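Local coordinates for SAG family member (Sag19) (Eimeria tenella, PDB 6ZZB), which is a major surface antigen of the SAG family with no established molecular function, built on a fold that probably resembles the CAP proteins, at residues L68-V80 and F182-A194. Sequence-based numbering, arbitrary orientation.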
ATOM      1  N   LEU A  68      18.880   3.898  -8.244  1.00 30.37           N
ATOM      2  CA  LEU A  68      18.731   4.566  -6.927  1.00 28.44           C
ATOM      3  C   LEU A  68      17.906   3.702  -5.972  1.00 24.93           C
ATOM      4  O   LEU A  68      17.992   3.950  -4.786  1.00 26.96           O
ATOM      5  CB  LEU A  68      18.053   5.925  -7.098  1.00 27.93           C
ATOM      6  CG  LEU A  68      18.861   6.961  -7.886  1.00 29.57           C
ATOM      7  CD1 LEU A  68      17.972   8.129  -8.275  1.00 30.78           C
ATOM      8  CD2 LEU A  68      20.075   7.435  -7.103  1.00 31.54           C
ATOM      9  N   LEU A  69      17.109   2.764  -6.480  1.00 24.53           N
ATOM     10  CA  LEU A  69      16.270   1.897  -5.607  1.00 22.00           C
ATOM     11  C   LEU A  69      16.583   0.427  -5.865  1.00 21.76           C
ATOM     12  O   LEU A  69      16.617   0.037  -7.023  1.00 24.07           O
ATOM     13  CB  LEU A  69      14.779   2.159  -5.848  1.00 20.42           C
ATOM     14  CG  LEU A  69      14.289   3.541  -5.417  1.00 20.26           C
ATOM     15  CD1 LEU A  69      12.847   3.745  -5.840  1.00 20.21           C
ATOM     16  CD2 LEU A  69      14.426   3.727  -3.929  1.00 21.18           C
ATOM     17  N   GLY A  70      16.703  -0.326  -4.778  1.00 21.85           N
ATOM     18  CA  GLY A  70      16.793  -1.795  -4.806  1.00 22.34           C
ATOM     19  C   GLY A  70      15.491  -2.415  -5.264  1.00 22.26           C
ATOM     20  O   GLY A  70      14.427  -1.775  -5.087  1.00 22.17           O
ATOM     21  N   THR A  71      15.549  -3.604  -5.866  1.00 19.65           N
ATOM     22  CA  THR A  71      14.350  -4.430  -6.144  1.00 19.77           C
ATOM     23  C   THR A  71      13.851  -5.000  -4.815  1.00 17.05           C
ATOM     24  O   THR A  71      14.600  -5.125  -3.853  1.00 18.80           O
ATOM     25  CB  THR A  71      14.608  -5.572  -7.141  1.00 21.68           C
ATOM     26  OG1 THR A  71      15.641  -6.333  -6.520  1.00 24.88           O
ATOM     27  CG2 THR A  71      14.961  -5.083  -8.533  1.00 23.82           C
ATOM     28  N   LEU A  72      12.559  -5.279  -4.791  1.00 15.94           N
ATOM     29  CA  LEU A  72      11.945  -5.928  -3.620  1.00 15.45           C
ATOM     30  C   LEU A  72      11.788  -7.421  -3.879  1.00 14.36           C
ATOM     31  O   LEU A  72      11.530  -7.824  -5.012  1.00 16.13           O
ATOM     32  CB  LEU A  72      10.567  -5.320  -3.376  1.00 14.38           C
ATOM     33  CG  LEU A  72      10.524  -3.798  -3.239  1.00 13.94           C
ATOM     34  CD1 LEU A  72       9.095  -3.380  -2.889  1.00 14.39           C
ATOM     35  CD2 LEU A  72      11.472  -3.332  -2.168  1.00 14.50           C
ATOM     36  N   ALA A  73      11.899  -8.148  -2.790  1.00 15.22           N
ATOM     37  CA  ALA A  73      11.592  -9.589  -2.753  1.00 16.18           C
ATOM     38  C   ALA A  73      10.244  -9.796  -2.081  1.00 14.79           C
ATOM     39  O   ALA A  73       9.738  -8.892  -1.397  1.00 14.24           O
ATOM     40  CB  ALA A  73      12.661 -10.327  -2.008  1.00 16.59           C
ATOM     41  N   LYS A  74       9.704 -10.979  -2.213  1.00 12.77           N
ATOM     42  CA  LYS A  74       8.497 -11.382  -1.470  1.00 12.11           C
ATOM     43  C   LYS A  74       8.784 -11.413   0.023  1.00 12.60           C
ATOM     44  O   LYS A  74       9.807 -11.997   0.477  1.00 14.02           O
ATOM     45  CB  LYS A  74       8.043 -12.750  -1.945  1.00 12.37           C
ATOM     46  CG  LYS A  74       6.918 -13.365  -1.145  1.00 14.06           C
ATOM     47  CD  LYS A  74       6.391 -14.582  -1.864  1.00 15.32           C
ATOM     48  CE  LYS A  74       5.194 -15.180  -1.174  1.00 17.79           C
ATOM     49  NZ  LYS A  74       4.819 -16.438  -1.866  1.00 19.13           N
ATOM     50  N   ALA A  75       7.898 -10.842   0.822  1.00 11.72           N
ATOM     51  CA  ALA A  75       7.869 -11.014   2.283  1.00 11.41           C
ATOM     52  C   ALA A  75       6.926 -12.175   2.586  1.00 11.99           C
ATOM     53  O   ALA A  75       5.825 -12.241   2.019  1.00 12.74           O
ATOM     54  CB  ALA A  75       7.403  -9.750   2.975  1.00 10.85           C
ATOM     55  N   GLU A  76       7.340 -13.075   3.464  1.00 12.38           N
ATOM     56  CA  GLU A  76       6.467 -14.171   3.908  1.00 13.11           C
ATOM     57  C   GLU A  76       5.596 -13.685   5.060  1.00 12.10           C
ATOM     58  O   GLU A  76       5.891 -12.692   5.706  1.00 11.90           O
ATOM     59  CB  GLU A  76       7.289 -15.395   4.319  1.00 16.96           C
ATOM     60  CG  GLU A  76       8.207 -15.871   3.222  1.00 19.14           C
ATOM     61  CD  GLU A  76       7.490 -16.505   2.041  1.00 21.44           C
ATOM     62  OE1 GLU A  76       6.292 -16.872   2.172  1.00 27.00           O
ATOM     63  OE2 GLU A  76       8.120 -16.624   0.978  1.00 26.54           O
ATOM     64  N   ASP A  77       4.501 -14.392   5.283  1.00 13.26           N
ATOM     65  CA  ASP A  77       3.563 -14.053   6.364  1.00 12.99           C
ATOM     66  C   ASP A  77       4.293 -13.857   7.688  1.00 13.30           C
ATOM     67  O   ASP A  77       3.978 -12.914   8.379  1.00 13.42           O
ATOM     68  CB  ASP A  77       2.463 -15.094   6.524  1.00 13.86           C
ATOM     69  CG  ASP A  77       1.429 -15.085   5.427  1.00 16.65           C
ATOM     70  OD1 ASP A  77       1.330 -14.087   4.736  1.00 15.60           O
ATOM     71  OD2 ASP A  77       0.673 -16.064   5.310  1.00 18.49           O
ATOM     72  N   THR A  78       5.216 -14.755   8.050  1.00 14.44           N
ATOM     73  CA  THR A  78       5.913 -14.655   9.354  1.00 15.58           C
ATOM     74  C   THR A  78       6.607 -13.298   9.474  1.00 13.36           C
ATOM     75  O   THR A  78       6.616 -12.698  10.525  1.00 12.99           O
ATOM     76  CB  THR A  78       6.952 -15.772   9.511  1.00 19.37           C
ATOM     77  OG1 THR A  78       6.319 -17.043   9.332  1.00 25.56           O
ATOM     78  CG2 THR A  78       7.580 -15.729  10.883  1.00 23.39           C
ATOM     79  N   GLU A  79       7.201 -12.859   8.376  1.00 12.68           N
ATOM     80  CA  GLU A  79       7.955 -11.594   8.334  1.00 13.16           C
ATOM     81  C   GLU A  79       7.007 -10.414   8.504  1.00 11.55           C
ATOM     82  O   GLU A  79       7.324  -9.496   9.234  1.00 11.55           O
ATOM     83  CB  GLU A  79       8.712 -11.501   7.018  1.00 13.29           C
ATOM     84  CG  GLU A  79       9.817 -12.520   6.884  1.00 14.19           C
ATOM     85  CD  GLU A  79      10.536 -12.358   5.567  1.00 16.30           C
ATOM     86  OE1 GLU A  79       9.922 -12.562   4.499  1.00 14.41           O
ATOM     87  OE2 GLU A  79      11.745 -12.104   5.610  1.00 20.10           O
ATOM     88  N   VAL A  80       5.862 -10.480   7.824  1.00 11.35           N
ATOM     89  CA  VAL A  80       4.863  -9.396   7.960  1.00 11.38           C
ATOM     90  C   VAL A  80       4.378  -9.330   9.406  1.00 10.75           C
ATOM     91  O   VAL A  80       4.339  -8.251   9.989  1.00 10.99           O
ATOM     92  CB  VAL A  80       3.705  -9.620   6.979  1.00 11.05           C
ATOM     93  CG1 VAL A  80       2.583  -8.641   7.241  1.00 10.77           C
ATOM     94  CG2 VAL A  80       4.198  -9.535   5.549  1.00 11.36           C
ATOM     95  N   PHE A 182       5.391   4.475  -0.357  1.00 10.49           N
ATOM     96  CA  PHE A 182       5.759   3.081   0.003  1.00 10.45           C
ATOM     97  C   PHE A 182       6.412   2.406  -1.190  1.00 10.90           C
ATOM     98  O   PHE A 182       7.430   1.720  -1.033  1.00 11.28           O
ATOM     99  CB  PHE A 182       4.537   2.284   0.447  1.00 10.13           C
ATOM    100  CG  PHE A 182       4.110   2.574   1.842  1.00 10.41           C
ATOM    101  CD1 PHE A 182       4.663   1.868   2.900  1.00 10.51           C
ATOM    102  CD2 PHE A 182       3.186   3.565   2.115  1.00 11.68           C
ATOM    103  CE1 PHE A 182       4.269   2.129   4.195  1.00 10.84           C
ATOM    104  CE2 PHE A 182       2.812   3.842   3.419  1.00 11.38           C
ATOM    105  CZ  PHE A 182       3.386   3.146   4.467  1.00 11.17           C
ATOM    106  N   LEU A 183       5.861   2.574  -2.375  1.00 10.67           N
ATOM    107  CA  LEU A 183       6.380   1.915  -3.587  1.00 10.86           C
ATOM    108  C   LEU A 183       7.841   2.307  -3.811  1.00 12.13           C
ATOM    109  O   LEU A 183       8.619   1.461  -4.284  1.00 13.03           O
ATOM    110  CB  LEU A 183       5.570   2.302  -4.821  1.00 11.23           C
ATOM    111  CG  LEU A 183       4.207   1.640  -4.940  1.00 11.50           C
ATOM    112  CD1 LEU A 183       3.339   2.363  -5.945  1.00 11.85           C
ATOM    113  CD2 LEU A 183       4.363   0.179  -5.337  1.00 12.22           C
ATOM    114  N   LEU A 184       8.161   3.566  -3.587  1.00 12.57           N
ATOM    115  CA  LEU A 184       9.493   4.135  -3.928  1.00 13.17           C
ATOM    116  C   LEU A 184      10.346   4.331  -2.685  1.00 15.29           C
ATOM    117  O   LEU A 184      11.363   5.084  -2.773  1.00 17.31           O
ATOM    118  CB  LEU A 184       9.287   5.465  -4.653  1.00 13.45           C
ATOM    119  CG  LEU A 184       8.569   5.356  -5.983  1.00 14.70           C
ATOM    120  CD1 LEU A 184       8.560   6.717  -6.658  1.00 15.81           C
ATOM    121  CD2 LEU A 184       9.198   4.341  -6.912  1.00 15.68           C
ATOM    122  N   SER A 185      10.010   3.713  -1.572  1.00 14.95           N
ATOM    123  CA  SER A 185      10.762   3.880  -0.305  1.00 16.25           C
ATOM    124  C   SER A 185      12.106   3.128  -0.392  1.00 16.95           C
ATOM    125  O   SER A 185      12.123   1.950  -0.767  1.00 15.74           O
ATOM    126  CB  SER A 185       9.953   3.373   0.841  1.00 17.76           C
ATOM    127  OG  SER A 185      10.719   3.394   2.040  1.00 19.12           O
ATOM    128  N   GLU A 186      13.192   3.817  -0.046  1.00 19.90           N
ATOM    129  CA  GLU A 186      14.508   3.189   0.232  1.00 22.88           C
ATOM    130  C   GLU A 186      14.401   2.271   1.450  1.00 19.99           C
ATOM    131  O   GLU A 186      15.172   1.350   1.529  1.00 25.81           O
ATOM    132  CB  GLU A 186      15.564   4.277   0.463  1.00 28.16           C
ATOM    133  CG  GLU A 186      16.191   4.775  -0.817  1.00 35.89           C
ATOM    134  CD  GLU A 186      17.434   4.014  -1.237  1.00 43.82           C
ATOM    135  OE1 GLU A 186      17.705   2.927  -0.660  1.00 50.51           O
ATOM    136  OE2 GLU A 186      18.141   4.514  -2.130  1.00 54.86           O
ATOM    137  N   LYS A 187      13.435   2.470   2.345  1.00 20.95           N
ATOM    138  CA  LYS A 187      13.236   1.540   3.498  1.00 22.12           C
ATOM    139  C   LYS A 187      12.566   0.240   3.024  1.00 20.13           C
ATOM    140  O   LYS A 187      12.645  -0.730   3.780  1.00 19.79           O
ATOM    141  CB  LYS A 187      12.353   2.105   4.607  1.00 24.41           C
ATOM    142  CG  LYS A 187      12.900   3.299   5.362  1.00 26.81           C
ATOM    143  CD  LYS A 187      11.903   3.840   6.346  1.00 28.64           C
ATOM    144  CE  LYS A 187      11.741   2.895   7.506  1.00 25.95           C
ATOM    145  NZ  LYS A 187      11.115   3.540   8.678  1.00 29.96           N
ATOM    146  N   SER A 188      11.895   0.224   1.871  1.00 18.68           N
ATOM    147  CA  SER A 188      11.208  -0.997   1.350  1.00 16.84           C
ATOM    148  C   SER A 188      12.283  -1.974   0.822  1.00 18.83           C
ATOM    149  O   SER A 188      13.062  -1.594  -0.081  1.00 19.12           O
ATOM    150  CB  SER A 188      10.158  -0.648   0.299  1.00 15.96           C
ATOM    151  OG  SER A 188       9.104   0.164   0.870  1.00 15.46           O
ATOM    152  N   LYS A 189      12.357  -3.198   1.364  1.00 17.78           N
ATOM    153  CA  LYS A 189      13.207  -4.315   0.866  1.00 17.93           C
ATOM    154  C   LYS A 189      12.361  -5.535   0.431  1.00 14.75           C
ATOM    155  O   LYS A 189      12.740  -6.308  -0.472  1.00 15.42           O
ATOM    156  CB  LYS A 189      14.189  -4.723   1.963  1.00 23.14           C
ATOM    157  CG  LYS A 189      15.085  -3.600   2.493  1.00 28.78           C
ATOM    158  CD  LYS A 189      15.540  -3.823   3.926  1.00 35.36           C
ATOM    159  CE  LYS A 189      15.980  -2.554   4.632  1.00 41.52           C
ATOM    160  NZ  LYS A 189      14.820  -1.786   5.155  1.00 43.29           N
ATOM    161  N   LYS A 190      11.201  -5.715   1.074  1.00 13.22           N
ATOM    162  CA  LYS A 190      10.317  -6.861   0.775  1.00 12.72           C
ATOM    163  C   LYS A 190       8.877  -6.368   0.781  1.00 10.90           C
ATOM    164  O   LYS A 190       8.617  -5.333   1.430  1.00 11.37           O
ATOM    165  CB  LYS A 190      10.478  -7.965   1.826  1.00 13.58           C
ATOM    166  CG  LYS A 190      11.919  -8.374   2.098  1.00 16.62           C
ATOM    167  CD  LYS A 190      12.007  -9.589   2.963  1.00 17.91           C
ATOM    168  CE  LYS A 190      13.426  -9.871   3.398  1.00 19.18           C
ATOM    169  NZ  LYS A 190      13.529 -11.241   3.918  1.00 18.74           N
ATOM    170  N   VAL A 191       8.013  -7.121   0.135  1.00 10.02           N
ATOM    171  CA  VAL A 191       6.576  -6.762   0.067  1.00 10.09           C
ATOM    172  C   VAL A 191       5.720  -8.016   0.062  1.00 10.28           C
ATOM    173  O   VAL A 191       6.102  -9.028  -0.509  1.00  9.25           O
ATOM    174  CB  VAL A 191       6.315  -5.844  -1.134  1.00 10.30           C
ATOM    175  CG1 VAL A 191       6.569  -6.541  -2.460  1.00 11.45           C
ATOM    176  CG2 VAL A 191       4.905  -5.248  -1.115  1.00 10.34           C
ATOM    177  N   SER A 192       4.580  -7.940   0.738  1.00  9.90           N
ATOM    178  CA  SER A 192       3.524  -8.959   0.679  1.00  9.59           C
ATOM    179  C   SER A 192       2.214  -8.287   0.293  1.00  9.42           C
ATOM    180  O   SER A 192       1.801  -7.374   1.019  1.00  9.25           O
ATOM    181  CB  SER A 192       3.398  -9.655   1.997  1.00  9.72           C
ATOM    182  OG  SER A 192       2.362 -10.634   1.929  1.00 10.63           O
ATOM    183  N   CYS A 193       1.599  -8.726  -0.785  1.00  9.60           N
ATOM    184  CA  CYS A 193       0.344  -8.129  -1.276  1.00  9.88           C
ATOM    185  C   CYS A 193      -0.786  -9.143  -1.176  1.00 10.42           C
ATOM    186  O   CYS A 193      -0.570 -10.346  -1.356  1.00 10.37           O
ATOM    187  CB  CYS A 193       0.464  -7.719  -2.729  1.00 10.33           C
ATOM    188  SG  CYS A 193       1.686  -6.408  -3.058  1.00 12.82           S
ATOM    189  N   ALA A 194      -1.992  -8.660  -0.923  1.00  9.59           N
ATOM    190  CA  ALA A 194      -3.182  -9.507  -0.908  1.00 10.57           C
ATOM    191  C   ALA A 194      -4.385  -8.666  -1.265  1.00 10.51           C
ATOM    192  O   ALA A 194      -4.367  -7.431  -1.048  1.00 10.30           O
ATOM    193  CB  ALA A 194      -3.365 -10.160   0.438  1.00 10.83           C
TER
HETATM  194  O   HOH W   1      16.521   0.813  -2.285  1.00 33.80           O
HETATM  195  O   HOH W   2      15.158  -7.262  -1.481  1.00 30.92           O
HETATM  196  O   HOH W   3      11.467 -13.298   2.630  1.00 30.02           O
HETATM  197  O   HOH W   4       3.528 -12.648   0.527  1.00 17.61           O
HETATM  198  O   HOH W   5       1.329 -11.303   4.446  1.00 10.02           O
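A short parallel bridge joins Ala73 and Lys74 of strand 73-74 to Lys190 and Val191 at the start of strand 190-196. Ala73 is gripped twice: its N donates to Lys189 O (3.1 Å), and its O receives Val191 N at 2.9 Å, nearly head-on to the carbonyl. Ala75 N reaches Val191 O along a straight path (2.9 Å, 172°), although well above that carbonyl's plane. Just before the bridge, Leu72 points toward 182-194; CD2 lies against Ser188 O and CB, while CD1 meets Val191 CG1 at 4.1 Å, the two side chains crossing at about a right angle with Phe210 touching both. Lys190 stretches out from the same face as Ala73, its CG anti to the carbonyl carbon (chi1 -50°), and its NZ meets the syn lone pair of Glu79 OE2 in a 2.6 Å salt bridge. Glu79 OE1 takes Glu76 N through its anti lone pair (2.8 Å), a bond back to the N-cap residue of helix 77-86, giving each carboxylate oxygen its own partner. At the next residue, Val80 CG2 rests on Ser192 CB (3.6 Å). Both methyls of Leu69 lie against Leu184 O, and CD1 also meets Leu184 CD2 at 3.8 Å. On the side paired with strand 203-211, Lys189 and Lys190 both face Ile211, a classic beta bulge in this mixed beta-sheet, where 73-74 is the parallel partner of 190-196.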